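Local coordinates for probable transcriptional regulator, LysR family protein (Rhodococcus sp., PDB 2QL3) that probably acts as a DNA-binding transcription factor of the LysR family, this piece being its C-terminal domain of the substrate-binding type, at residues V107-P112 / E139-F144; T115-D120 / A180-V185; R159-Y164 / V169-I174. One frame throughout, in Å; residues are numbered along the deposited sequence.

Contact 1: V107-P112 / E139-F144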
loop_
_atom_site.group_PDB
_atom_site.type_symbol
_atom_site.label_atom_id
_atom_site.label_comp_id
_atom_site.label_asym_id
_atom_site.label_seq_id
_atom_site.Cartn_x
_atom_site.Cartn_y
_atom_site.Cartn_z
ATOM N N VAL A 107 4.586 15.270 2.850
ATOM C CA VAL A 107 4.729 13.901 2.331
ATOM C C VAL A 107 3.588 13.800 1.307
ATOM O O VAL A 107 2.409 13.915 1.669
ATOM C CB VAL A 107 4.526 12.803 3.435
ATOM C CG1 VAL A 107 4.562 11.400 2.837
ATOM C CG2 VAL A 107 5.585 12.894 4.495
ATOM N N LEU A 108 3.949 13.685 0.034
ATOM C CA LEU A 108 2.991 13.675 -1.069
ATOM C C LEU A 108 2.672 12.240 -1.509
ATOM O O LEU A 108 3.571 11.445 -1.828
ATOM C CB LEU A 108 3.547 14.484 -2.246
ATOM C CG LEU A 108 2.809 14.429 -3.565
ATOM C CD1 LEU A 108 1.588 15.251 -3.447
ATOM C CD2 LEU A 108 3.636 14.947 -4.764
ATOM N N LEU A 109 1.386 11.903 -1.495
ATOM C CA LEU A 109 0.931 10.671 -2.133
ATOM C C LEU A 109 0.848 10.916 -3.652
ATOM O O LEU A 109 0.038 11.689 -4.125
ATOM C CB LEU A 109 -0.433 10.240 -1.575
ATOM C CG LEU A 109 -0.912 8.888 -2.188
ATOM C CD1 LEU A 109 0.073 7.758 -1.808
ATOM C CD2 LEU A 109 -2.303 8.543 -1.776
ATOM N N ASP A 110 1.765 10.332 -4.411
ATOM C CA ASP A 110 1.749 10.598 -5.831
ATOM C C ASP A 110 1.078 9.388 -6.473
ATOM O O ASP A 110 1.760 8.460 -6.891
ATOM C CB ASP A 110 3.160 10.755 -6.372
ATOM C CG ASP A 110 3.178 11.102 -7.886
ATOM O OD1 ASP A 110 2.106 11.058 -8.590
ATOM O OD2 ASP A 110 4.275 11.417 -8.376
ATOM N N ALA A 111 -0.247 9.374 -6.503
ATOM C CA ALA A 111 -0.955 8.231 -7.098
ATOM C C ALA A 111 -2.091 8.799 -7.917
ATOM O O ALA A 111 -3.210 8.876 -7.405
ATOM C CB ALA A 111 -1.469 7.252 -6.004
ATOM N N PRO A 112 -1.813 9.195 -9.200
ATOM C CA PRO A 112 -2.884 9.824 -9.985
ATOM C C PRO A 112 -4.197 8.998 -9.915
ATOM O O PRO A 112 -4.160 7.731 -9.974
ATOM C CB PRO A 112 -2.299 9.925 -11.399
ATOM C CG PRO A 112 -0.784 9.929 -11.200
ATOM C CD PRO A 112 -0.531 9.098 -9.942
ATOM N N GLU A 139 -0.093 3.670 2.601
ATOM C CA GLU A 139 0.396 3.442 3.962
ATOM C C GLU A 139 1.768 4.043 4.177
ATOM O O GLU A 139 2.083 4.461 5.288
ATOM C CB GLU A 139 0.451 1.970 4.308
ATOM C CG GLU A 139 0.801 1.715 5.796
ATOM C CD GLU A 139 -0.170 2.381 6.799
ATOM O OE1 GLU A 139 0.199 2.515 7.985
ATOM O OE2 GLU A 139 -1.300 2.789 6.418
ATOM N N THR A 140 2.591 4.096 3.132
ATOM C CA THR A 140 3.845 4.780 3.284
ATOM C C THR A 140 3.612 6.261 3.638
ATOM O O THR A 140 4.315 6.818 4.492
ATOM C CB THR A 140 4.751 4.613 2.056
ATOM O OG1 THR A 140 5.021 3.210 1.862
ATOM C CG2 THR A 140 6.071 5.404 2.245
ATOM N N ALA A 141 2.609 6.887 3.020
ATOM C CA ALA A 141 2.316 8.276 3.314
ATOM C C ALA A 141 1.897 8.403 4.768
ATOM O O ALA A 141 2.385 9.262 5.455
ATOM C CB ALA A 141 1.224 8.829 2.400
ATOM N N ARG A 142 0.965 7.571 5.220
ATOM C CA ARG A 142 0.477 7.610 6.633
ATOM C C ARG A 142 1.583 7.291 7.589
ATOM O O ARG A 142 1.733 8.004 8.606
ATOM C CB ARG A 142 -0.655 6.588 6.875
ATOM C CG ARG A 142 -1.916 6.872 6.136
ATOM C CD ARG A 142 -2.975 5.768 6.399
ATOM N NE ARG A 142 -3.579 5.925 7.728
ATOM C CZ ARG A 142 -3.488 5.061 8.727
ATOM N NH1 ARG A 142 -4.123 5.310 9.871
ATOM N NH2 ARG A 142 -2.785 3.955 8.602
ATOM N N ALA A 143 2.399 6.282 7.265
ATOM C CA ALA A 143 3.502 5.894 8.168
ATOM C C ALA A 143 4.574 6.987 8.298
ATOM O O ALA A 143 5.071 7.235 9.402
ATOM C CB ALA A 143 4.143 4.623 7.713
ATOM N N PHE A 144 4.915 7.643 7.176
ATOM C CA PHE A 144 5.880 8.749 7.187
ATOM C C PHE A 144 5.341 9.925 8.038
ATOM O O PHE A 144 6.041 10.487 8.867
ATOM C CB PHE A 144 6.225 9.221 5.767
ATOM C CG PHE A 144 7.349 8.463 5.077
ATOM C CD1 PHE A 144 7.639 7.166 5.384
ATOM C CD2 PHE A 144 8.108 9.089 4.085
ATOM C CE1 PHE A 144 8.664 6.475 4.765
ATOM C CE2 PHE A 144 9.152 8.386 3.448
ATOM C CZ PHE A 144 9.400 7.078 3.767
#

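Contact 2: T115-D120 / A180-V185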
loop_
_atom_site.group_PDB
_atom_site.type_symbol
_atom_site.label_atom_id
_atom_site.label_comp_id
_atom_site.label_asym_id
_atom_site.label_seq_id
_atom_site.Cartn_x
_atom_site.Cartn_y
_atom_site.Cartn_z
ATOM N N THR A 115 -2.577 12.899 -7.119
ATOM C CA THR A 115 -1.453 13.795 -7.177
ATOM C C THR A 115 -1.886 15.184 -7.665
ATOM O O THR A 115 -1.562 16.156 -7.017
ATOM C CB THR A 115 -0.402 13.310 -8.133
ATOM O OG1 THR A 115 -0.256 11.906 -8.016
ATOM C CG2 THR A 115 0.977 14.073 -7.889
ATOM N N ASN A 116 -2.627 15.245 -8.792
ATOM C CA ASN A 116 -3.124 16.515 -9.331
ATOM C C ASN A 116 -4.172 17.079 -8.405
ATOM O O ASN A 116 -4.249 18.294 -8.211
ATOM C CB ASN A 116 -3.768 16.365 -10.726
ATOM C CG ASN A 116 -2.778 16.113 -11.833
ATOM O OD1 ASN A 116 -1.561 16.013 -11.627
ATOM N ND2 ASN A 116 -3.305 16.044 -13.070
ATOM N N HIS A 117 -5.017 16.208 -7.840
ATOM C CA HIS A 117 -6.038 16.691 -6.886
ATOM C C HIS A 117 -5.339 17.478 -5.737
ATOM O O HIS A 117 -5.753 18.591 -5.370
ATOM C CB HIS A 117 -6.862 15.510 -6.299
ATOM C CG HIS A 117 -7.882 15.952 -5.295
ATOM N ND1 HIS A 117 -7.697 15.805 -3.929
ATOM C CD2 HIS A 117 -9.039 16.642 -5.448
ATOM C CE1 HIS A 117 -8.709 16.361 -3.291
ATOM N NE2 HIS A 117 -9.544 16.868 -4.188
ATOM N N ALA A 118 -4.268 16.877 -5.199
ATOM C CA ALA A 118 -3.580 17.396 -4.037
ATOM C C ALA A 118 -2.893 18.716 -4.425
ATOM O O ALA A 118 -3.039 19.674 -3.706
ATOM C CB ALA A 118 -2.566 16.380 -3.455
HETATM N N MSE A 119 -2.191 18.757 -5.565
HETATM C CA MSE A 119 -1.568 20.028 -6.045
HETATM C C MSE A 119 -2.626 21.081 -6.315
HETATM O O MSE A 119 -2.377 22.280 -6.126
HETATM C CB MSE A 119 -0.773 19.838 -7.342
HETATM C CG MSE A 119 0.470 19.007 -7.258
HETATM SE SE MSE A 119 1.590 19.386 -5.694
HETATM C CE MSE A 119 3.172 18.337 -6.258
ATOM N N ASP A 120 -3.810 20.626 -6.758
ATOM C CA ASP A 120 -4.959 21.522 -7.034
ATOM C C ASP A 120 -5.476 22.159 -5.763
ATOM O O ASP A 120 -5.718 23.347 -5.740
ATOM C CB ASP A 120 -6.145 20.820 -7.787
ATOM C CG ASP A 120 -5.829 20.474 -9.286
ATOM O OD1 ASP A 120 -4.816 20.928 -9.839
ATOM O OD2 ASP A 120 -6.617 19.720 -9.912
ATOM N N ALA A 180 -13.167 20.715 -2.138
ATOM C CA ALA A 180 -14.224 20.034 -2.886
ATOM C C ALA A 180 -14.260 18.562 -2.433
ATOM O O ALA A 180 -13.191 17.968 -2.219
ATOM C CB ALA A 180 -13.913 20.145 -4.424
ATOM N N SER A 181 -15.448 18.017 -2.187
ATOM C CA SER A 181 -15.578 16.584 -1.923
ATOM C C SER A 181 -15.322 15.786 -3.201
ATOM O O SER A 181 -15.547 16.287 -4.315
ATOM C CB SER A 181 -16.971 16.235 -1.385
ATOM O OG SER A 181 -17.130 16.945 -0.172
ATOM N N VAL A 182 -14.875 14.552 -3.023
ATOM C CA VAL A 182 -14.596 13.687 -4.132
ATOM C C VAL A 182 -15.445 12.454 -3.973
ATOM O O VAL A 182 -15.432 11.813 -2.917
ATOM C CB VAL A 182 -13.075 13.303 -4.171
ATOM C CG1 VAL A 182 -12.772 12.292 -5.327
ATOM C CG2 VAL A 182 -12.223 14.546 -4.298
ATOM N N ALA A 183 -16.178 12.148 -5.035
ATOM C CA ALA A 183 -16.965 10.950 -5.125
ATOM C C ALA A 183 -16.106 9.770 -5.533
ATOM O O ALA A 183 -15.237 9.870 -6.410
ATOM C CB ALA A 183 -18.110 11.148 -6.113
ATOM N N VAL A 184 -16.358 8.661 -4.851
ATOM C CA VAL A 184 -15.996 7.357 -5.292
ATOM C C VAL A 184 -17.217 6.799 -6.046
ATOM O O VAL A 184 -18.365 6.776 -5.529
ATOM C CB VAL A 184 -15.618 6.505 -4.106
ATOM C CG1 VAL A 184 -15.153 5.073 -4.546
ATOM C CG2 VAL A 184 -14.490 7.194 -3.309
ATOM N N VAL A 185 -16.964 6.364 -7.285
ATOM C CA VAL A 185 -17.997 5.829 -8.171
ATOM C C VAL A 185 -17.746 4.360 -8.593
ATOM O O VAL A 185 -16.607 3.900 -8.594
ATOM C CB VAL A 185 -18.139 6.720 -9.421
ATOM C CG1 VAL A 185 -18.539 8.184 -9.003
ATOM C CG2 VAL A 185 -16.815 6.720 -10.289
#

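Contact 3: R159-Y164 / V169-I174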
loop_
_atom_site.group_PDB
_atom_site.type_symbol
_atom_site.label_atom_id
_atom_site.label_comp_id
_atom_site.label_asym_id
_atom_site.label_seq_id
_atom_site.Cartn_x
_atom_site.Cartn_y
_atom_site.Cartn_z
ATOM N N ARG A 159 -9.946 2.998 9.246
ATOM C CA ARG A 159 -10.797 3.035 10.443
ATOM C C ARG A 159 -10.101 3.253 11.777
ATOM O O ARG A 159 -10.708 3.840 12.697
ATOM C CB ARG A 159 -11.730 1.809 10.506
ATOM C CG ARG A 159 -13.209 2.269 10.701
ATOM C CD ARG A 159 -14.283 1.324 10.156
ATOM N NE ARG A 159 -15.070 1.873 9.050
ATOM C CZ ARG A 159 -15.445 1.164 7.977
ATOM N NH1 ARG A 159 -15.085 -0.108 7.849
ATOM N NH2 ARG A 159 -16.174 1.723 7.010
ATOM N N VAL A 160 -8.848 2.773 11.892
ATOM C CA VAL A 160 -8.036 2.931 13.085
ATOM C C VAL A 160 -6.860 3.876 12.805
ATOM O O VAL A 160 -6.070 3.610 11.914
ATOM C CB VAL A 160 -7.525 1.555 13.586
ATOM C CG1 VAL A 160 -6.863 1.675 14.947
ATOM C CG2 VAL A 160 -8.667 0.641 13.742
ATOM N N ASP A 161 -6.749 4.975 13.551
ATOM C CA ASP A 161 -5.740 6.020 13.249
ATOM C C ASP A 161 -4.299 5.615 13.660
ATOM O O ASP A 161 -3.620 6.342 14.410
ATOM C CB ASP A 161 -6.081 7.351 13.950
ATOM C CG ASP A 161 -7.284 8.097 13.319
ATOM O OD1 ASP A 161 -7.757 9.046 14.007
ATOM O OD2 ASP A 161 -7.731 7.804 12.171
ATOM N N VAL A 162 -3.848 4.452 13.171
ATOM C CA VAL A 162 -2.565 3.874 13.586
ATOM C C VAL A 162 -1.876 3.388 12.318
ATOM O O VAL A 162 -2.549 2.950 11.385
ATOM C CB VAL A 162 -2.738 2.732 14.665
ATOM C CG1 VAL A 162 -1.419 2.144 15.044
ATOM C CG2 VAL A 162 -3.342 3.341 15.966
ATOM N N THR A 163 -0.555 3.535 12.273
ATOM C CA THR A 163 0.214 3.194 11.122
ATOM C C THR A 163 0.799 1.820 11.353
ATOM O O THR A 163 0.633 1.242 12.456
ATOM C CB THR A 163 1.359 4.204 10.863
ATOM O OG1 THR A 163 2.396 3.991 11.830
ATOM C CG2 THR A 163 0.889 5.709 10.900
ATOM N N TYR A 164 1.518 1.292 10.358
ATOM C CA TYR A 164 2.168 -0.024 10.517
ATOM C C TYR A 164 3.234 -0.082 11.616
ATOM O O TYR A 164 3.512 -1.148 12.133
ATOM C CB TYR A 164 2.823 -0.493 9.201
ATOM C CG TYR A 164 1.899 -1.054 8.099
ATOM C CD1 TYR A 164 2.442 -1.483 6.877
ATOM C CD2 TYR A 164 0.507 -1.148 8.276
ATOM C CE1 TYR A 164 1.637 -2.043 5.881
ATOM C CE2 TYR A 164 -0.316 -1.689 7.283
ATOM C CZ TYR A 164 0.259 -2.138 6.093
ATOM O OH TYR A 164 -0.537 -2.680 5.127
ATOM N N VAL A 169 -1.905 8.788 14.055
ATOM C CA VAL A 169 -1.948 9.794 13.060
ATOM C C VAL A 169 -3.114 10.686 13.500
ATOM O O VAL A 169 -4.070 10.217 14.140
ATOM C CB VAL A 169 -2.123 9.037 11.744
ATOM C CG1 VAL A 169 -3.488 9.156 11.172
ATOM C CG2 VAL A 169 -0.883 9.188 10.838
ATOM N N VAL A 170 -3.024 11.972 13.181
ATOM C CA VAL A 170 -3.992 12.950 13.618
ATOM C C VAL A 170 -4.584 13.592 12.379
ATOM O O VAL A 170 -3.890 14.272 11.602
ATOM C CB VAL A 170 -3.373 14.042 14.527
ATOM C CG1 VAL A 170 -4.490 15.090 14.953
ATOM C CG2 VAL A 170 -2.640 13.414 15.752
ATOM N N VAL A 171 -5.888 13.369 12.224
ATOM C CA VAL A 171 -6.619 13.635 10.982
ATOM C C VAL A 171 -7.407 14.885 11.260
ATOM O O VAL A 171 -8.115 14.986 12.261
ATOM C CB VAL A 171 -7.528 12.391 10.628
ATOM C CG1 VAL A 171 -8.501 12.695 9.568
ATOM C CG2 VAL A 171 -6.653 11.187 10.214
ATOM N N LYS A 172 -7.244 15.894 10.406
ATOM C CA LYS A 172 -7.979 17.130 10.585
ATOM C C LYS A 172 -8.690 17.598 9.328
ATOM O O LYS A 172 -8.118 17.478 8.207
ATOM C CB LYS A 172 -7.021 18.218 11.072
ATOM C CG LYS A 172 -6.333 17.836 12.341
ATOM C CD LYS A 172 -5.735 19.013 12.981
ATOM C CE LYS A 172 -6.375 19.193 14.318
ATOM N NZ LYS A 172 -5.394 18.729 15.312
ATOM N N PRO A 173 -9.920 18.164 9.501
ATOM C CA PRO A 173 -10.616 18.780 8.372
ATOM C C PRO A 173 -9.907 20.080 7.937
ATOM O O PRO A 173 -9.264 20.732 8.739
ATOM C CB PRO A 173 -12.007 19.142 8.944
ATOM C CG PRO A 173 -12.067 18.614 10.355
ATOM C CD PRO A 173 -10.656 18.311 10.776
ATOM N N ILE A 174 -10.051 20.411 6.662
ATOM C CA ILE A 174 -9.564 21.640 6.040
ATOM C C ILE A 174 -10.672 22.704 5.891
ATOM O O ILE A 174 -11.808 22.393 5.588
ATOM C CB ILE A 174 -8.942 21.317 4.634
ATOM C CG1 ILE A 174 -7.836 20.243 4.773
ATOM C CG2 ILE A 174 -8.442 22.637 3.957
ATOM C CD1 ILE A 174 -7.715 19.190 3.632
HETATM O O HOH W 1 -7.349 11.649 14.414
#

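Contact 1: V107-P112 / E139-F144
V107-L109 runs nearly antiparallel to helix E139-F144: the two short axes make 164° and come within 8.3 Å, with L109 and A141 closest in register at 6.1 Å between their CA atoms. No hydrogen bond crosses the gap, so the strand lies on the helix through apolar groups alone. On the strand side V107 makes most of the contact, its two methyls lying against A141 and F144, about one turn apart on the helix. Its CG1, anti to the backbone N (chi1 175°), lies 3.9 Å from A141 CA, while CG2 rests against F144 CB at 3.9 Å. L109 touches A141 more loosely, CD1 lying 4.5 Å from A141 CB. Strand 106-109 pairs in parallel with strand 131-135, and helix 138-147 follows directly after the latter, covering this small sheet in the effector-binding half of a LysR regulator, a periplasmic-binding-protein-like fold. F144 starts toward the strand, but its ring turns off beside it, stands edge-to-face with Y133 and meets F38 of the second subunit. T140 CG2 lies over one face of the F144 ring, 3.8 Å above its plane and offset toward the rim. On the helix side turned from the strand, R142 NH2 and E139 OE2 form a salt bridge of 2.9 Å; OE2 receives it on its syn lone pair and lies in the guanidinium plane of R142. E139 OE2 also bonds to Y164 OH of the second subunit.

Contact 2: T115-D120 / A180-V185
H117 and V182 carry nearly all of this small contact, which buries 84 Å² in total. A trans chi1 (178°) swings the imidazole out beside its own carbonyl carbon and extends it from helix 114-125 toward the start of strand 182-189. There V182 CG2 lies 3.5 Å from H117 NE2 and 4.0 Å from H117 CD2, so one methyl meets the far end of the ring obliquely. The two side chains pass in opposite directions, and the backbones stay well apart, at 9.5 Å between H117 CA and V182 CA. This tight side is closed by neighbours: L155 touches both H117 and V182, P79 packs on the histidine, and Y61 lies against the valine. Strand 182-189 belongs to the large mixed sheet, running antiparallel to 57-61 and to the long strand 69-84, whereas helix 114-125 follows strand 106-109 of the separate two-stranded parallel sheet. The contact thus joins elements attached to the two different sheets of this substrate-binding-type domain. Its loose side is at A180, an exposed loop residue whose O lies near the plane of the imidazole, at its edge, but 4.3 Å from H117 NE2 and without a hydrogen bond. The methyl of A180 also points toward the helix, yet stays 5.5 Å from the nearest atom of 115-120.

Contact 3: R159-Y164 / V169-I174
An inverse gamma turn centred on D161, closed by V162 N to V160 O at 2.7 Å, brings this irregular loop against strand segment V169-V171. The D161 carbonyl is then gripped from across: V169 N donates to D161 O at 3.0 Å, with an N-H...O angle of 143° and the donor well above the carbonyl plane. Beside this bond, a water spans the gap. It donates to D161 OD1 at 2.7 Å and accepts from V171 N at 3.1 Å, linking the carboxylate to the backbone of V171, whose CB points toward the loop. D161 OD1 also forms a salt bridge with R157, while D161 OD2 passes V171 CG2 at 4.1 Å. Strand 169-173 pairs antiparallel with the long strand 69-84 of the mixed sheet in the LysR effector domain, and the loop is hydrogen-bonded alongside it at V169. Beyond D161 the contact is apolar: with T163 OG1 between backbone N and carbonyl carbon (chi1 74°), CG2 falls anti to the carbonyl carbon and meets V169 CG2 at 3.9 Å, while the hydroxyl accepts from E165 N. Around V160 and V162 the loop packs on V162 and V160 of the second subunit.

Contacts 1 and 2 alternate along the chain, their centres about 15 Å apart; strand 106-109 leads into helix 114-125, and a probable hydrogen bond between D110 OD1 and T115 OG1, with L108 packed on M119, ties their first segments. Contact 3 follows contact 1 in sequence, about 13 Å from it between centres, and falls between the two segments of contact 2, about 18 Å away between centres and about 8 Å between nearest atoms. R142 and E139 of helix 138-147 bond to V162 O and Y164 N, joining contacts 1 and 3 on the side that meets the second subunit. Contacts 2 and 3 reach the same mixed sheet through strands 182-189 and 169-173; contact 2 bridges to the smaller sheet's elements.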